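Local coordinates for bifunctional GH43-CE protein (Bacteroides eggerthii, PDB 6MLY) that probably acts on complex arabinoxylans, joining a family 43 glycoside hydrolase, likely a xylosidase, to a carbohydrate esterase in one chain, at residues Asn423-Thr428 against Val474-Tyr479; Ser545-Val550 against Lys616-Phe621. One frame throughout, in Å; residues are numbered along the deposited sequence.

Interaction 1: residues Asn423-Thr428 against Val474-Tyr479; sequences NGENET and VLKMQY
The closest CA atoms of the two segments, those of N423 and L475, are 6.5 Å apart; no main-chain hydrogen bond joins the segments, and the link is made by side chains from the turn at 423-425 to the end of a strand. E425 does most of this. Its OE2 accepts the backbone N-H of K476 over 2.6 Å, the donor standing well above the carboxylate plane. From the opposite face of that plane N423 ND2 gives a second bond to OE2, nearly straight at 171° and lying in the plane of its own amide. With CG anti to the backbone N (chi1 -180°) the N423 amide extends toward 474-476, and chi2 of -56° turns OD1 back to the backbone N of E425, 3.0 Å away, closing an Asx turn; one amide thus shapes the loop and steadies the carboxylate. Beside the hydrogen bonds L475 CD1 lies 3.8 Å from E425 CG, the two side chains running past each other in opposite directions, while K476 CB packs against both carboxylate oxygens. N473 OD1 takes another bond from N423 ND2. The loop between strands 418-423 and 430-436 of one antiparallel sheet is thereby joined to strand 469-476, an outermost strand of the other, in the concanavalin A-like domain.

Interaction 2: residues Ser545-Val550 against Lys616-Phe621; sequences SYKVVV and KLDTSF
Parallel pairing in the central sheet of the esterase domain brings Y546 beside L617, where strand 546-552 receives the short strand 617-619. Two backbone bonds hold the pair: Y546 N to K616 O at 2.8 Å, and D618 N to Y546 O, with the D618 donor above the carbonyl plane. The two segment axes lie 70° apart, and the chain turns a corner at S620. D618 shapes that corner. Its OD1 accepts the backbone N of S620 at 3.0 Å, almost head-on to the C-O bond, in an Asx turn, and S620 OG at 2.7 Å from above the carboxylate plane. Such a sheet is expected of the alpha/beta-hydrolase clan, and here 546-552 meets first 617-619 and then 621-627, pairing resuming as V548 N bonds to F621 O over 3.0 Å at 166°. On the side of D618, K547 lies alongside the aspartate; NZ is 4.2 Å from D618 OD2, too far for a salt bridge, and NZ bonds to A789 O. The K547 chain crosses F621 at about a right angle, K547 CD against F621 CB. V549 CG2 reaches the edge of the F621 ring, 4.1 Å from CE2, and both residues also touch F785 of helix 775-789. V548 CG2 packs 3.8 Å from L617 CB, while A580 of strand 579-584 touches both Y546 and L617.

In the fold
Followed from the N terminus, the chain passes through the family 43 region before either contact forms. Interaction 1 then closes a loop whose 45 intervening residues hold much strand and no helix, tying together two antiparallel sheets of the concanavalin A-like domain. Interaction 2 opens only after it has closed, so the two stand in series, neither nested nor crossed. Its own loop of 65 residues takes in strand 579-584 and helices 563-577 and 596-610, and returns to the mixed sheet of the esterase domain. The centres lie 31 Å apart and the nearest atoms about 17 Å, without touching: each contact lies within a different family region of this modular chain.

Interaction 1: residues Asn423-Thr428 against Val474-Tyr479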
loop_
_atom_site.group_PDB
_atom_site.type_symbol
_atom_site.label_atom_id
_atom_site.label_comp_id
_atom_site.label_asym_id
_atom_site.label_seq_id
_atom_site.Cartn_x
_atom_site.Cartn_y
_atom_site.Cartn_z
ATOM N N ASN A 423 2.130 -3.985 10.057
ATOM C CA ASN A 423 1.635 -4.576 8.813
ATOM C C ASN A 423 0.678 -5.725 9.159
ATOM O O ASN A 423 1.113 -6.784 9.610
ATOM C CB ASN A 423 2.779 -5.040 7.910
ATOM C CG ASN A 423 2.305 -5.655 6.611
ATOM O OD1 ASN A 423 1.530 -6.608 6.620
ATOM N ND2 ASN A 423 2.782 -5.132 5.492
ATOM N N GLY A 424 -0.622 -5.499 8.914
ATOM C CA GLY A 424 -1.694 -6.443 9.251
ATOM C C GLY A 424 -2.178 -7.262 8.061
ATOM O O GLY A 424 -3.308 -7.744 8.081
ATOM N N GLU A 425 -1.325 -7.433 7.039
ATOM C CA GLU A 425 -1.612 -8.295 5.882
ATOM C C GLU A 425 -2.040 -9.683 6.363
ATOM O O GLU A 425 -3.115 -10.163 6.008
ATOM C CB GLU A 425 -0.390 -8.450 4.975
ATOM C CG GLU A 425 -0.178 -7.280 4.036
ATOM C CD GLU A 425 0.922 -7.500 3.013
ATOM O OE1 GLU A 425 0.955 -8.590 2.405
ATOM O OE2 GLU A 425 1.740 -6.579 2.828
ATOM N N ASN A 426 -1.171 -10.312 7.164
ATOM C CA ASN A 426 -1.411 -11.630 7.757
ATOM C C ASN A 426 -2.328 -11.461 8.979
ATOM O O ASN A 426 -2.627 -10.330 9.387
ATOM C CB ASN A 426 -0.089 -12.334 8.090
ATOM C CG ASN A 426 0.623 -12.868 6.864
ATOM O OD1 ASN A 426 0.288 -13.940 6.362
ATOM N ND2 ASN A 426 1.618 -12.140 6.386
ATOM N N GLU A 427 -2.757 -12.593 9.557
ATOM C CA GLU A 427 -3.818 -12.632 10.582
ATOM C C GLU A 427 -3.400 -11.783 11.790
ATOM O O GLU A 427 -4.110 -10.849 12.167
ATOM C CB GLU A 427 -4.142 -14.062 11.034
ATOM C CG GLU A 427 -4.281 -15.068 9.903
ATOM C CD GLU A 427 -3.059 -15.946 9.684
ATOM O OE1 GLU A 427 -1.918 -15.428 9.783
ATOM O OE2 GLU A 427 -3.248 -17.150 9.426
ATOM N N THR A 428 -2.248 -12.119 12.383
ATOM C CA THR A 428 -1.699 -11.367 13.505
ATOM C C THR A 428 -1.004 -10.117 12.968
ATOM O O THR A 428 -0.261 -10.192 11.989
ATOM C CB THR A 428 -0.746 -12.224 14.348
ATOM O OG1 THR A 428 0.291 -12.730 13.506
ATOM C CG2 THR A 428 -1.446 -13.376 15.034
ATOM N N VAL A 474 6.583 -2.503 2.918
ATOM C CA VAL A 474 5.481 -2.141 2.025
ATOM C C VAL A 474 4.243 -2.943 2.439
ATOM O O VAL A 474 4.349 -4.103 2.844
ATOM C CB VAL A 474 5.843 -2.397 0.547
ATOM C CG1 VAL A 474 5.929 -3.881 0.215
ATOM C CG2 VAL A 474 4.881 -1.710 -0.404
ATOM N N LEU A 475 3.072 -2.305 2.324
ATOM C CA LEU A 475 1.782 -2.955 2.544
ATOM C C LEU A 475 1.232 -3.447 1.201
ATOM O O LEU A 475 0.710 -2.647 0.416
ATOM C CB LEU A 475 0.820 -1.957 3.195
ATOM C CG LEU A 475 -0.591 -2.483 3.456
ATOM C CD1 LEU A 475 -0.577 -3.502 4.585
ATOM C CD2 LEU A 475 -1.556 -1.348 3.763
ATOM N N LYS A 476 1.350 -4.757 0.946
ATOM C CA LYS A 476 0.745 -5.381 -0.239
ATOM C C LYS A 476 -0.779 -5.419 -0.061
ATOM O O LYS A 476 -1.329 -6.407 0.427
ATOM C CB LYS A 476 1.302 -6.789 -0.484
ATOM C CG LYS A 476 2.757 -6.852 -0.929
ATOM C CD LYS A 476 3.086 -5.935 -2.089
ATOM C CE LYS A 476 4.429 -6.237 -2.724
ATOM N NZ LYS A 476 4.406 -7.486 -3.522
ATOM N N MET A 477 -1.435 -4.325 -0.461
ATOM C CA MET A 477 -2.879 -4.168 -0.353
ATOM C C MET A 477 -3.572 -5.291 -1.139
ATOM O O MET A 477 -3.182 -5.582 -2.268
ATOM C CB MET A 477 -3.320 -2.811 -0.918
ATOM C CG MET A 477 -2.894 -1.624 -0.073
ATOM S SD MET A 477 -2.911 -0.051 -1.017
ATOM C CE MET A 477 -3.520 1.050 0.292
ATOM N N GLN A 478 -4.577 -5.925 -0.520
ATOM C CA GLN A 478 -5.468 -6.860 -1.213
ATOM C C GLN A 478 -6.929 -6.460 -0.946
ATOM O O GLN A 478 -7.305 -6.115 0.188
ATOM C CB GLN A 478 -5.206 -8.311 -0.796
ATOM C CG GLN A 478 -5.858 -9.324 -1.738
ATOM C CD GLN A 478 -5.973 -10.727 -1.188
ATOM O OE1 GLN A 478 -5.366 -11.085 -0.180
ATOM N NE2 GLN A 478 -6.768 -11.543 -1.861
ATOM N N TYR A 479 -7.744 -6.516 -2.007
ATOM C CA TYR A 479 -9.159 -6.206 -1.945
ATOM C C TYR A 479 -9.922 -7.441 -1.445
ATOM O O TYR A 479 -10.377 -8.265 -2.238
ATOM C CB TYR A 479 -9.661 -5.735 -3.312
ATOM C CG TYR A 479 -11.097 -5.277 -3.310
ATOM C CD1 TYR A 479 -11.442 -4.021 -2.838
ATOM C CD2 TYR A 479 -12.116 -6.105 -3.760
ATOM C CE1 TYR A 479 -12.759 -3.596 -2.822
ATOM C CE2 TYR A 479 -13.439 -5.696 -3.749
ATOM C CZ TYR A 479 -13.762 -4.435 -3.280
ATOM O OH TYR A 479 -15.061 -4.011 -3.256
#

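Interaction 2: residues Ser545-Val550 against Lys616-Phe621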
loop_
_atom_site.group_PDB
_atom_site.type_symbol
_atom_site.label_atom_id
_atom_site.label_comp_id
_atom_site.label_asym_id
_atom_site.label_seq_id
_atom_site.Cartn_x
_atom_site.Cartn_y
_atom_site.Cartn_z
ATOM N N SER A 545 19.654 11.823 -11.762
ATOM C CA SER A 545 20.171 10.474 -11.585
ATOM C C SER A 545 20.919 10.362 -10.250
ATOM O O SER A 545 21.455 11.349 -9.736
ATOM C CB SER A 545 21.046 10.087 -12.747
ATOM O OG SER A 545 22.072 11.047 -12.956
ATOM N N TYR A 546 20.941 9.141 -9.704
ATOM C CA TYR A 546 21.609 8.825 -8.443
ATOM C C TYR A 546 22.549 7.631 -8.637
ATOM O O TYR A 546 22.226 6.678 -9.353
ATOM C CB TYR A 546 20.581 8.506 -7.357
ATOM C CG TYR A 546 19.620 9.626 -7.061
ATOM C CD1 TYR A 546 20.020 10.731 -6.327
ATOM C CD2 TYR A 546 18.311 9.584 -7.516
ATOM C CE1 TYR A 546 19.142 11.767 -6.049
ATOM C CE2 TYR A 546 17.419 10.609 -7.243
ATOM C CZ TYR A 546 17.839 11.705 -6.510
ATOM O OH TYR A 546 16.972 12.718 -6.237
ATOM N N LYS A 547 23.709 7.690 -7.979
ATOM C CA LYS A 547 24.658 6.591 -8.003
ATOM C C LYS A 547 24.156 5.542 -7.006
ATOM O O LYS A 547 23.506 5.887 -6.019
ATOM C CB LYS A 547 26.066 7.128 -7.739
ATOM C CG LYS A 547 26.369 8.415 -8.495
ATOM C CD LYS A 547 27.787 8.568 -8.971
ATOM C CE LYS A 547 27.933 9.712 -9.951
ATOM N NZ LYS A 547 29.276 9.738 -10.573
ATOM N N VAL A 548 24.418 4.266 -7.307
ATOM C CA VAL A 548 23.736 3.149 -6.654
ATOM C C VAL A 548 24.654 2.533 -5.593
ATOM O O VAL A 548 25.877 2.510 -5.760
ATOM C CB VAL A 548 23.300 2.089 -7.683
ATOM C CG1 VAL A 548 22.524 0.954 -7.032
ATOM C CG2 VAL A 548 22.498 2.703 -8.820
ATOM N N VAL A 549 24.045 2.037 -4.507
ATOM C CA VAL A 549 24.714 1.135 -3.570
ATOM C C VAL A 549 23.706 0.061 -3.135
ATOM O O VAL A 549 22.601 0.382 -2.693
ATOM C CB VAL A 549 25.325 1.879 -2.364
ATOM C CG1 VAL A 549 25.876 0.914 -1.319
ATOM C CG2 VAL A 549 26.404 2.870 -2.790
ATOM N N VAL A 550 24.131 -1.205 -3.260
ATOM C CA VAL A 550 23.335 -2.408 -2.995
ATOM C C VAL A 550 23.568 -2.859 -1.546
ATOM O O VAL A 550 24.655 -2.676 -1.009
ATOM C CB VAL A 550 23.717 -3.525 -3.986
ATOM C CG1 VAL A 550 23.052 -4.853 -3.656
ATOM C CG2 VAL A 550 23.425 -3.117 -5.419
ATOM N N LYS A 616 15.930 6.369 -12.254
ATOM C CA LYS A 616 16.861 7.506 -12.144
ATOM C C LYS A 616 18.187 7.045 -11.516
ATOM O O LYS A 616 18.739 7.729 -10.646
ATOM C CB LYS A 616 16.225 8.649 -11.341
ATOM C CG LYS A 616 14.923 9.212 -11.906
ATOM C CD LYS A 616 14.539 10.580 -11.354
ATOM C CE LYS A 616 14.302 10.588 -9.855
ATOM N NZ LYS A 616 13.982 11.944 -9.341
ATOM N N LEU A 617 18.699 5.893 -11.975
ATOM C CA LEU A 617 19.919 5.274 -11.422
ATOM C C LEU A 617 21.100 5.487 -12.379
ATOM O O LEU A 617 21.110 4.960 -13.493
ATOM C CB LEU A 617 19.682 3.778 -11.183
ATOM C CG LEU A 617 18.545 3.426 -10.222
ATOM C CD1 LEU A 617 18.498 1.928 -9.959
ATOM C CD2 LEU A 617 18.668 4.185 -8.910
ATOM N N ASP A 618 22.086 6.263 -11.908
ATOM C CA ASP A 618 23.377 6.454 -12.558
ATOM C C ASP A 618 24.240 5.228 -12.244
ATOM O O ASP A 618 24.849 5.155 -11.178
ATOM C CB ASP A 618 24.039 7.756 -12.089
ATOM C CG ASP A 618 25.345 8.117 -12.786
ATOM O OD1 ASP A 618 25.995 7.210 -13.344
ATOM O OD2 ASP A 618 25.711 9.311 -12.754
ATOM N N THR A 619 24.286 4.275 -13.181
ATOM C CA THR A 619 25.036 3.035 -13.002
ATOM C C THR A 619 26.454 3.175 -13.574
ATOM O O THR A 619 27.021 2.196 -14.057
ATOM C CB THR A 619 24.292 1.858 -13.640
ATOM O OG1 THR A 619 24.321 2.036 -15.057
ATOM C CG2 THR A 619 22.864 1.745 -13.157
ATOM N N SER A 620 27.007 4.394 -13.537
ATOM C CA SER A 620 28.437 4.602 -13.696
ATOM C C SER A 620 29.137 4.175 -12.397
ATOM O O SER A 620 30.320 3.856 -12.407
ATOM C CB SER A 620 28.757 6.031 -14.069
ATOM O OG SER A 620 28.610 6.903 -12.958
ATOM N N PHE A 621 28.370 4.172 -11.298
ATOM C CA PHE A 621 28.801 3.692 -9.999
ATOM C C PHE A 621 27.710 2.807 -9.376
ATOM O O PHE A 621 26.577 3.252 -9.180
ATOM C CB PHE A 621 29.123 4.877 -9.084
ATOM C CG PHE A 621 29.673 4.499 -7.730
ATOM C CD1 PHE A 621 31.040 4.355 -7.535
ATOM C CD2 PHE A 621 28.826 4.291 -6.652
ATOM C CE1 PHE A 621 31.545 4.015 -6.289
ATOM C CE2 PHE A 621 29.335 3.946 -5.408
ATOM C CZ PHE A 621 30.693 3.810 -5.229
#